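Local coordinates for poly-beta-1,6-N-acetyl-D-glucosamine N-deacetylase (Aggregatibacter actinomycetemcomitans, PDB 4U10), which probably removes N-acetyl groups from the biofilm polysaccharide poly-beta-1,6-N-acetyl-D-glucosamine, the chain here being its metal-binding polysaccharide deacetylase domain, at residues 126-134 against 194-202; 159-167 against 208-217. All coordinates share one frame; numbering follows the deposited sequence.

Contact 1. Residues 126-134 against 194-202; sequences TWDQVREME and SIQRQIGKK. Unlike the reference sequence in segment 126-134: Asp128 (reference Glu).
The side chain of Gln198 lies over one face of the Trp127 indole. Its CG stands over the face, 3.4 Å from the centroid of the five-membered ring, a CH-pi contact. The terminal amide continues over the same ring, stacked with its plane only 6° from that of the indole. The chain of Gln198 turns about CB-CG (chi2 -75°), which folds the amide back over the ring. Its OE1 then meets Arg131 NH1 at 2.9 Å, on a lone pair in the carbonyl plane. The same NH1 also donates to the backbone Gln198 O at 3.0 Å. Both acceptors lie in the guanidinium plane. Water 1 links Arg131 NH2 to Gln198 OE1, and Asp128 OD1 makes a salt bridge with NH2. The guanidinium is thus held at both terminal nitrogens, NH1 and NH2.

Two helices of the polysaccharide deacetylase domain meet here, 127-134 and the end of 177-199. The axes of the short segments cross at -69°, 10.2 Å apart. Packing is knobs-into-holes in both directions. Trp127 sits among Ser194, Ile195, Gln198 and Ile199. Ile199 sits among Trp127, Val130, Arg131 and Glu134, with its CD1 tightly packed at 3.4 Å from Val130 CG1.

Beyond the helix end, Lys201 NZ forms a salt bridge with Glu134 OE2 at 2.6 Å, from the syn side, tilted well out of the carboxylate plane. Water 2 joins Glu134 OE1 to Ile199 O. Gly200, with positive phi, is the first residue past the helix.

Further out, Asp105 binds both Trp127 NE1 and Ser194 OG, tying the two helices together. Val130, Ile195 and Ile199 pack on Ile141 of strand 139-141. Thr126 and Gln129 form a capping box at the helix start, its bond from Gln129 N to Thr126 OG1 being weak.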
loop_
_atom_site.group_PDB
_atom_site.type_symbol
_atom_site.label_atom_id
_atom_site.label_comp_id
_atom_site.label_asym_id
_atom_site.label_seq_id
_atom_site.Cartn_x
_atom_site.Cartn_y
_atom_site.Cartn_z
ATOM N N THR A 126 1.031 5.884 -14.629
ATOM C CA THR A 126 2.326 6.376 -15.134
ATOM C C THR A 126 2.953 7.270 -14.052
ATOM O O THR A 126 2.269 7.788 -13.201
ATOM C CB THR A 126 2.137 7.184 -16.442
ATOM O OG1 THR A 126 1.428 8.403 -16.198
ATOM C CG2 THR A 126 1.363 6.423 -17.494
ATOM N N TRP A 127 4.242 7.484 -14.110
ATOM C CA TRP A 127 4.907 8.356 -13.154
ATOM C C TRP A 127 4.484 9.834 -13.179
ATOM O O TRP A 127 4.549 10.503 -12.140
ATOM C CB TRP A 127 6.412 8.267 -13.340
ATOM C CG TRP A 127 7.057 6.989 -12.842
ATOM C CD1 TRP A 127 7.701 6.053 -13.594
ATOM C CD2 TRP A 127 7.134 6.544 -11.499
ATOM N NE1 TRP A 127 8.209 5.086 -12.808
ATOM C CE2 TRP A 127 7.852 5.324 -11.511
ATOM C CE3 TRP A 127 6.619 7.022 -10.282
ATOM C CZ2 TRP A 127 8.115 4.587 -10.345
ATOM C CZ3 TRP A 127 6.877 6.305 -9.111
ATOM C CH2 TRP A 127 7.634 5.089 -9.150
ATOM N N ASP A 128 4.089 10.329 -14.370
ATOM C CA ASP A 128 3.515 11.670 -14.536
ATOM C C ASP A 128 2.305 11.772 -13.639
ATOM O O ASP A 128 2.183 12.700 -12.901
ATOM C CB ASP A 128 3.049 11.969 -15.988
ATOM C CG ASP A 128 4.203 11.868 -17.039
ATOM O OD1 ASP A 128 5.357 12.370 -16.800
ATOM O OD2 ASP A 128 3.961 11.259 -18.124
ATOM N N GLN A 129 1.432 10.781 -13.688
ATOM C CA GLN A 129 0.252 10.765 -12.810
ATOM C C GLN A 129 0.581 10.770 -11.337
ATOM O O GLN A 129 -0.100 11.413 -10.537
ATOM C CB GLN A 129 -0.568 9.563 -13.200
ATOM C CG GLN A 129 -1.288 9.724 -14.485
ATOM C CD GLN A 129 -1.878 8.427 -15.022
ATOM O OE1 GLN A 129 -1.501 7.354 -14.632
ATOM N NE2 GLN A 129 -2.850 8.545 -15.893
ATOM N N VAL A 130 1.655 10.074 -10.955
ATOM C CA VAL A 130 2.083 10.005 -9.569
ATOM C C VAL A 130 2.630 11.346 -9.108
ATOM O O VAL A 130 2.317 11.791 -7.949
ATOM C CB VAL A 130 3.180 8.959 -9.375
ATOM C CG1 VAL A 130 3.674 8.935 -7.928
ATOM C CG2 VAL A 130 2.711 7.586 -9.832
ATOM N N ARG A 131 3.476 11.967 -9.964
ATOM C CA ARG A 131 3.958 13.351 -9.686
ATOM C C ARG A 131 2.836 14.371 -9.459
ATOM O O ARG A 131 2.895 15.127 -8.509
ATOM C CB ARG A 131 4.917 13.857 -10.792
ATOM C CG ARG A 131 6.378 13.455 -10.582
ATOM C CD ARG A 131 7.260 14.148 -11.633
ATOM N NE ARG A 131 6.934 13.664 -12.975
ATOM C CZ ARG A 131 7.443 12.572 -13.506
ATOM N NH1 ARG A 131 8.325 11.838 -12.799
ATOM N NH2 ARG A 131 7.082 12.166 -14.732
ATOM N N GLU A 132 1.824 14.376 -10.311
ATOM C CA GLU A 132 0.677 15.276 -10.136
ATOM C C GLU A 132 -0.030 15.062 -8.777
ATOM O O GLU A 132 -0.365 16.024 -8.056
ATOM C CB GLU A 132 -0.312 15.102 -11.298
ATOM C CG GLU A 132 -1.451 16.090 -11.281
ATOM C CD GLU A 132 -2.536 15.793 -12.309
ATOM O OE1 GLU A 132 -2.257 15.221 -13.397
ATOM O OE2 GLU A 132 -3.715 16.154 -12.048
HETATM N N MSE A 133 -0.245 13.812 -8.426
HETATM C CA MSE A 133 -0.911 13.470 -7.164
HETATM C C MSE A 133 -0.104 13.885 -5.990
HETATM O O MSE A 133 -0.647 14.373 -5.030
HETATM C CB MSE A 133 -1.205 11.941 -7.055
HETATM C CG MSE A 133 -2.395 11.650 -7.941
HETATM SE SE MSE A 133 -3.080 9.829 -7.937
HETATM C CE MSE A 133 -1.537 8.889 -8.678
ATOM N N GLU A 134 1.198 13.661 -6.023
ATOM C CA GLU A 134 2.097 14.041 -4.898
ATOM C C GLU A 134 2.197 15.561 -4.755
ATOM O O GLU A 134 2.152 16.074 -3.647
ATOM C CB GLU A 134 3.481 13.406 -5.081
ATOM C CG GLU A 134 4.383 13.535 -3.858
ATOM C CD GLU A 134 5.030 14.926 -3.717
ATOM O OE1 GLU A 134 5.254 15.630 -4.752
ATOM O OE2 GLU A 134 5.270 15.311 -2.551
ATOM N N SER A 194 14.075 4.058 -7.415
ATOM C CA SER A 194 13.036 4.228 -8.482
ATOM C C SER A 194 11.976 5.293 -8.183
ATOM O O SER A 194 11.649 6.102 -9.035
ATOM C CB SER A 194 12.349 2.888 -8.732
ATOM O OG SER A 194 11.226 2.948 -9.562
ATOM N N ILE A 195 11.411 5.267 -6.986
ATOM C CA ILE A 195 10.484 6.294 -6.574
ATOM C C ILE A 195 11.167 7.671 -6.416
ATOM O O ILE A 195 10.623 8.699 -6.868
ATOM C CB ILE A 195 9.779 5.890 -5.237
ATOM C CG1 ILE A 195 8.805 4.712 -5.476
ATOM C CG2 ILE A 195 9.047 7.071 -4.601
ATOM C CD1 ILE A 195 8.461 3.972 -4.147
ATOM N N GLN A 196 12.284 7.719 -5.690
ATOM C CA GLN A 196 12.977 9.023 -5.420
ATOM C C GLN A 196 13.268 9.827 -6.687
ATOM O O GLN A 196 13.100 11.028 -6.728
ATOM C CB GLN A 196 14.328 8.797 -4.714
ATOM C CG GLN A 196 15.090 10.054 -4.271
ATOM C CD GLN A 196 16.534 9.750 -3.895
ATOM O OE1 GLN A 196 17.126 8.744 -4.313
ATOM N NE2 GLN A 196 17.091 10.588 -3.065
ATOM N N ARG A 197 13.766 9.164 -7.714
ATOM C CA ARG A 197 14.113 9.857 -8.890
ATOM C C ARG A 197 12.912 10.397 -9.642
ATOM O O ARG A 197 13.093 11.397 -10.339
ATOM C CB ARG A 197 14.958 9.012 -9.816
ATOM C CG ARG A 197 14.211 8.003 -10.699
ATOM C CD ARG A 197 15.175 6.944 -11.221
ATOM N NE ARG A 197 16.148 7.539 -12.168
ATOM C CZ ARG A 197 17.189 6.945 -12.782
ATOM N NH1 ARG A 197 17.491 5.659 -12.609
ATOM N NH2 ARG A 197 17.956 7.677 -13.619
ATOM N N GLN A 198 11.726 9.764 -9.561
ATOM C CA GLN A 198 10.557 10.299 -10.266
ATOM C C GLN A 198 9.892 11.386 -9.451
ATOM O O GLN A 198 9.319 12.265 -10.003
ATOM C CB GLN A 198 9.557 9.163 -10.539
ATOM C CG GLN A 198 10.108 8.056 -11.357
ATOM C CD GLN A 198 10.236 8.403 -12.825
ATOM O OE1 GLN A 198 9.641 9.355 -13.344
ATOM N NE2 GLN A 198 10.978 7.567 -13.521
ATOM N N ILE A 199 9.973 11.310 -8.126
ATOM C CA ILE A 199 9.066 11.988 -7.200
ATOM C C ILE A 199 9.794 13.095 -6.421
ATOM O O ILE A 199 9.147 14.081 -6.037
ATOM C CB ILE A 199 8.411 10.940 -6.216
ATOM C CG1 ILE A 199 7.463 9.998 -6.974
ATOM C CG2 ILE A 199 7.605 11.517 -5.068
ATOM C CD1 ILE A 199 6.563 10.730 -7.917
ATOM N N GLY A 200 11.085 12.907 -6.162
ATOM C CA GLY A 200 11.907 13.874 -5.428
ATOM C C GLY A 200 11.985 13.636 -3.916
ATOM O O GLY A 200 12.645 14.389 -3.194
ATOM N N LYS A 201 11.260 12.632 -3.437
ATOM C CA LYS A 201 11.173 12.255 -2.018
ATOM C C LYS A 201 11.433 10.724 -1.949
ATOM O O LYS A 201 10.739 9.973 -2.649
ATOM C CB LYS A 201 9.760 12.494 -1.485
ATOM C CG LYS A 201 9.493 13.858 -0.891
ATOM C CD LYS A 201 8.795 14.763 -1.862
ATOM C CE LYS A 201 7.999 15.835 -1.138
ATOM N NZ LYS A 201 7.427 16.759 -2.146
ATOM N N LYS A 202 12.436 10.279 -1.195
ATOM C CA LYS A 202 12.589 8.826 -0.874
ATOM C C LYS A 202 11.361 8.379 -0.130
ATOM O O LYS A 202 10.915 9.068 0.800
ATOM C CB LYS A 202 13.765 8.551 0.078
ATOM C CG LYS A 202 15.150 8.486 -0.514
ATOM C CD LYS A 202 16.166 8.332 0.635
ATOM C CE LYS A 202 17.418 7.604 0.183
ATOM N NZ LYS A 202 17.119 6.255 -0.415
HETATM O O HOH W 1 8.878 9.846 -15.765
HETATM O O HOH W 2 6.448 14.827 -6.790
#

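Contact 2. Residues 159-167 against 208-217; sequences SQLPAVVAP and WPYGQFNDVA
Val164 and Val165 direct their side chains at the backbone and side chains of 208-217. The contact is largely apolar. Val164 CG1 is anti to the backbone N (chi1 167°), and this branch reaches Ala217 CB at 3.6 Å. It also approaches the Trp208 ring obliquely, 4.2 Å from CE3. The other branch, CG2, faces Pro209 CD at 4.3 Å. Val164 is therefore wedged between the Trp208-Pro209 pair and the first turn of helix 215-222.

Val165 works on the chain itself. Its CG1, anti to the carbonyl carbon, rests against the backbone at Phe213 N, 3.5 Å away. Gln212 CB lies at the flank of the same methyl. The Phe213 side chain sets off away from 159-167, and its CB sits over one face of the Trp208 ring, toward the rim. At the earlier end of both segments, Pro162 CB meets Tyr210 CD2 at 3.8 Å, and the two side chains approach at a slant.

Both valines belong to a type I turn from Pro162 to Val165, closed by Val165 N to Pro162 O. Asn214, beside Val165, is the N-cap of the next helix. Its OD1 takes the Ala217 N-H at 2.9 Å in a nearly straight bond (173°).

The 208-217 loop also borders the metal site. Pro209 lies about 4 Å, side chain to side chain, from the zinc ligand His144, and the Tyr210 ring meets that of zinc ligand His149. Tyr180 OH of helix 177-199 bonds both Val164 O and Asn214 ND2. Arg183 of that helix holds Ala163 O and Ala166 O. Strand 160-162 pairs antiparallel with strand 151-153, while the 208-217 loop runs from strand 205-207 into helix 215-222.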
loop_
_atom_site.group_PDB
_atom_site.type_symbol
_atom_site.label_atom_id
_atom_site.label_comp_id
_atom_site.label_asym_id
_atom_site.label_seq_id
_atom_site.Cartn_x
_atom_site.Cartn_y
_atom_site.Cartn_z
ATOM N N SER A 159 5.083 -25.604 -3.383
ATOM C CA SER A 159 4.309 -24.636 -2.600
ATOM C C SER A 159 4.814 -23.244 -3.016
ATOM O O SER A 159 5.985 -23.097 -3.290
ATOM C CB SER A 159 4.454 -24.896 -1.075
ATOM O OG SER A 159 4.581 -23.682 -0.288
ATOM N N GLN A 160 3.912 -22.262 -3.152
ATOM C CA GLN A 160 4.310 -20.886 -3.461
ATOM C C GLN A 160 3.908 -19.923 -2.351
ATOM O O GLN A 160 2.771 -19.971 -1.920
ATOM C CB GLN A 160 3.736 -20.443 -4.779
ATOM C CG GLN A 160 4.766 -20.379 -5.866
ATOM C CD GLN A 160 4.262 -19.654 -7.054
ATOM O OE1 GLN A 160 4.663 -18.513 -7.351
ATOM N NE2 GLN A 160 3.338 -20.298 -7.753
ATOM N N LEU A 161 4.858 -19.100 -1.881
ATOM C CA LEU A 161 4.643 -18.126 -0.774
ATOM C C LEU A 161 5.073 -16.723 -1.252
ATOM O O LEU A 161 5.887 -16.624 -2.144
ATOM C CB LEU A 161 5.479 -18.505 0.446
ATOM C CG LEU A 161 5.181 -19.851 1.084
ATOM C CD1 LEU A 161 6.101 -20.089 2.274
ATOM C CD2 LEU A 161 3.700 -19.835 1.458
ATOM N N PRO A 162 4.521 -15.623 -0.656
ATOM C CA PRO A 162 4.927 -14.273 -1.050
ATOM C C PRO A 162 6.403 -14.144 -0.954
ATOM O O PRO A 162 6.969 -14.471 0.059
ATOM C CB PRO A 162 4.227 -13.363 0.005
ATOM C CG PRO A 162 3.041 -14.101 0.434
ATOM C CD PRO A 162 3.348 -15.588 0.239
ATOM N N ALA A 163 7.022 -13.645 -2.010
ATOM C CA ALA A 163 8.443 -13.516 -2.118
ATOM C C ALA A 163 9.139 -12.796 -0.964
ATOM O O ALA A 163 10.290 -13.074 -0.676
ATOM C CB ALA A 163 8.807 -12.826 -3.467
ATOM N N VAL A 164 8.474 -11.838 -0.338
ATOM C CA VAL A 164 9.053 -11.105 0.752
ATOM C C VAL A 164 9.357 -12.028 1.942
ATOM O O VAL A 164 10.351 -11.813 2.618
ATOM C CB VAL A 164 8.121 -9.942 1.190
ATOM C CG1 VAL A 164 8.545 -9.340 2.528
ATOM C CG2 VAL A 164 8.154 -8.841 0.174
ATOM N N VAL A 165 8.541 -13.060 2.163
ATOM C CA VAL A 165 8.549 -13.735 3.467
ATOM C C VAL A 165 9.061 -15.164 3.452
ATOM O O VAL A 165 8.963 -15.832 4.496
ATOM C CB VAL A 165 7.178 -13.712 4.186
ATOM C CG1 VAL A 165 6.779 -12.283 4.513
ATOM C CG2 VAL A 165 6.079 -14.422 3.401
ATOM N N ALA A 166 9.633 -15.613 2.325
ATOM C CA ALA A 166 10.062 -17.015 2.157
ATOM C C ALA A 166 11.348 -17.097 1.355
ATOM O O ALA A 166 11.370 -16.553 0.264
ATOM C CB ALA A 166 8.966 -17.772 1.405
ATOM N N PRO A 167 12.427 -17.744 1.898
ATOM C CA PRO A 167 13.501 -18.103 1.018
ATOM C C PRO A 167 12.964 -18.954 -0.141
ATOM O O PRO A 167 12.127 -19.824 0.050
ATOM C CB PRO A 167 14.444 -18.916 1.907
ATOM C CG PRO A 167 14.065 -18.588 3.329
ATOM C CD PRO A 167 12.564 -18.444 3.198
ATOM N N TRP A 208 3.536 -3.708 2.961
ATOM C CA TRP A 208 3.864 -5.117 2.633
ATOM C C TRP A 208 2.830 -5.648 1.683
ATOM O O TRP A 208 1.609 -5.481 1.946
ATOM C CB TRP A 208 3.837 -5.963 3.906
ATOM C CG TRP A 208 4.786 -5.479 4.962
ATOM C CD1 TRP A 208 4.464 -5.088 6.223
ATOM C CD2 TRP A 208 6.217 -5.379 4.856
ATOM N NE1 TRP A 208 5.601 -4.720 6.884
ATOM C CE2 TRP A 208 6.684 -4.878 6.072
ATOM C CE3 TRP A 208 7.148 -5.619 3.828
ATOM C CZ2 TRP A 208 8.023 -4.626 6.297
ATOM C CZ3 TRP A 208 8.436 -5.377 4.060
ATOM C CH2 TRP A 208 8.881 -4.888 5.284
ATOM N N PRO A 209 3.265 -6.284 0.569
ATOM C CA PRO A 209 2.314 -7.046 -0.251
ATOM C C PRO A 209 1.551 -8.053 0.582
ATOM O O PRO A 209 2.164 -8.815 1.354
ATOM C CB PRO A 209 3.269 -7.798 -1.231
ATOM C CG PRO A 209 4.321 -6.760 -1.486
ATOM C CD PRO A 209 4.606 -6.344 -0.046
ATOM N N TYR A 210 0.225 -8.065 0.417
ATOM C CA TYR A 210 -0.674 -9.026 1.055
ATOM C C TYR A 210 -0.615 -8.910 2.562
ATOM O O TYR A 210 -1.031 -9.806 3.251
ATOM C CB TYR A 210 -0.269 -10.462 0.630
ATOM C CG TYR A 210 0.142 -10.653 -0.868
ATOM C CD1 TYR A 210 -0.739 -10.479 -1.885
ATOM C CD2 TYR A 210 1.438 -11.031 -1.211
ATOM C CE1 TYR A 210 -0.357 -10.634 -3.214
ATOM C CE2 TYR A 210 1.829 -11.228 -2.529
ATOM C CZ TYR A 210 0.917 -11.032 -3.530
ATOM O OH TYR A 210 1.313 -11.234 -4.851
ATOM N N GLY A 211 -0.056 -7.842 3.125
ATOM C CA GLY A 211 -0.037 -7.744 4.590
ATOM C C GLY A 211 1.091 -8.554 5.249
ATOM O O GLY A 211 1.199 -8.549 6.454
ATOM N N GLN A 212 1.924 -9.276 4.469
ATOM C CA GLN A 212 2.812 -10.237 5.056
ATOM C C GLN A 212 4.262 -9.735 5.109
ATOM O O GLN A 212 4.829 -9.296 4.112
ATOM C CB GLN A 212 2.759 -11.575 4.313
ATOM C CG GLN A 212 1.349 -12.208 4.297
ATOM C CD GLN A 212 0.821 -12.447 5.724
ATOM O OE1 GLN A 212 -0.373 -12.136 6.028
ATOM N NE2 GLN A 212 1.699 -12.920 6.622
ATOM N N PHE A 213 4.875 -9.981 6.253
ATOM C CA PHE A 213 6.232 -9.511 6.539
ATOM C C PHE A 213 6.889 -10.371 7.600
ATOM O O PHE A 213 6.275 -11.270 8.142
ATOM C CB PHE A 213 6.159 -8.036 6.966
ATOM C CG PHE A 213 5.559 -7.798 8.321
ATOM C CD1 PHE A 213 4.193 -7.729 8.500
ATOM C CD2 PHE A 213 6.380 -7.590 9.415
ATOM C CE1 PHE A 213 3.664 -7.554 9.763
ATOM C CE2 PHE A 213 5.861 -7.392 10.673
ATOM C CZ PHE A 213 4.494 -7.374 10.849
ATOM N N ASN A 214 8.138 -10.065 7.895
ATOM C CA ASN A 214 8.858 -10.699 8.952
ATOM C C ASN A 214 10.020 -9.824 9.365
ATOM O O ASN A 214 10.173 -8.693 8.891
ATOM C CB ASN A 214 9.291 -12.146 8.545
ATOM C CG ASN A 214 10.358 -12.150 7.465
ATOM O OD1 ASN A 214 11.116 -11.232 7.350
ATOM N ND2 ASN A 214 10.396 -13.182 6.686
ATOM N N ASP A 215 10.830 -10.317 10.289
ATOM C CA ASP A 215 11.985 -9.582 10.788
ATOM C C ASP A 215 13.045 -9.301 9.748
ATOM O O ASP A 215 13.663 -8.227 9.771
ATOM C CB ASP A 215 12.628 -10.275 12.048
ATOM C CG ASP A 215 13.017 -11.720 11.827
ATOM O OD1 ASP A 215 12.368 -12.485 11.052
ATOM O OD2 ASP A 215 13.992 -12.093 12.482
ATOM N N VAL A 216 13.244 -10.203 8.806
ATOM C CA VAL A 216 14.276 -9.941 7.808
ATOM C C VAL A 216 13.818 -8.793 6.877
ATOM O O VAL A 216 14.558 -7.873 6.536
ATOM C CB VAL A 216 14.617 -11.238 7.039
ATOM C CG1 VAL A 216 15.536 -10.980 5.838
ATOM C CG2 VAL A 216 15.292 -12.234 7.986
ATOM N N ALA A 217 12.569 -8.863 6.464
ATOM C CA ALA A 217 11.990 -7.847 5.607
ATOM C C ALA A 217 12.030 -6.516 6.331
ATOM O O ALA A 217 12.334 -5.497 5.740
ATOM C CB ALA A 217 10.568 -8.223 5.266
#

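How the contacts relate
Both contacts belong to the polysaccharide deacetylase domain. Their centres are 26 Å apart and their nearest atoms about 12 Å apart, so they do not touch. Along the chain the segments alternate: 126-134, 159-167, 194-202, 208-217. Helix 177-199 connects them. Its end forms one side of contact 1, and its residues Tyr180 and Arg183 bond to contact 2. Contact 1 packs this helix end and helix 127-135 beside strand 139-141 of the mixed sheet. Contact 2 joins the hairpin strand 160-162 and its turn to the loop beside the zinc ligands His144 and His149. The Pro209 side chain is about 5 Å from a bound zinc ion, the Ile195 side chain of contact 1 about 13 Å.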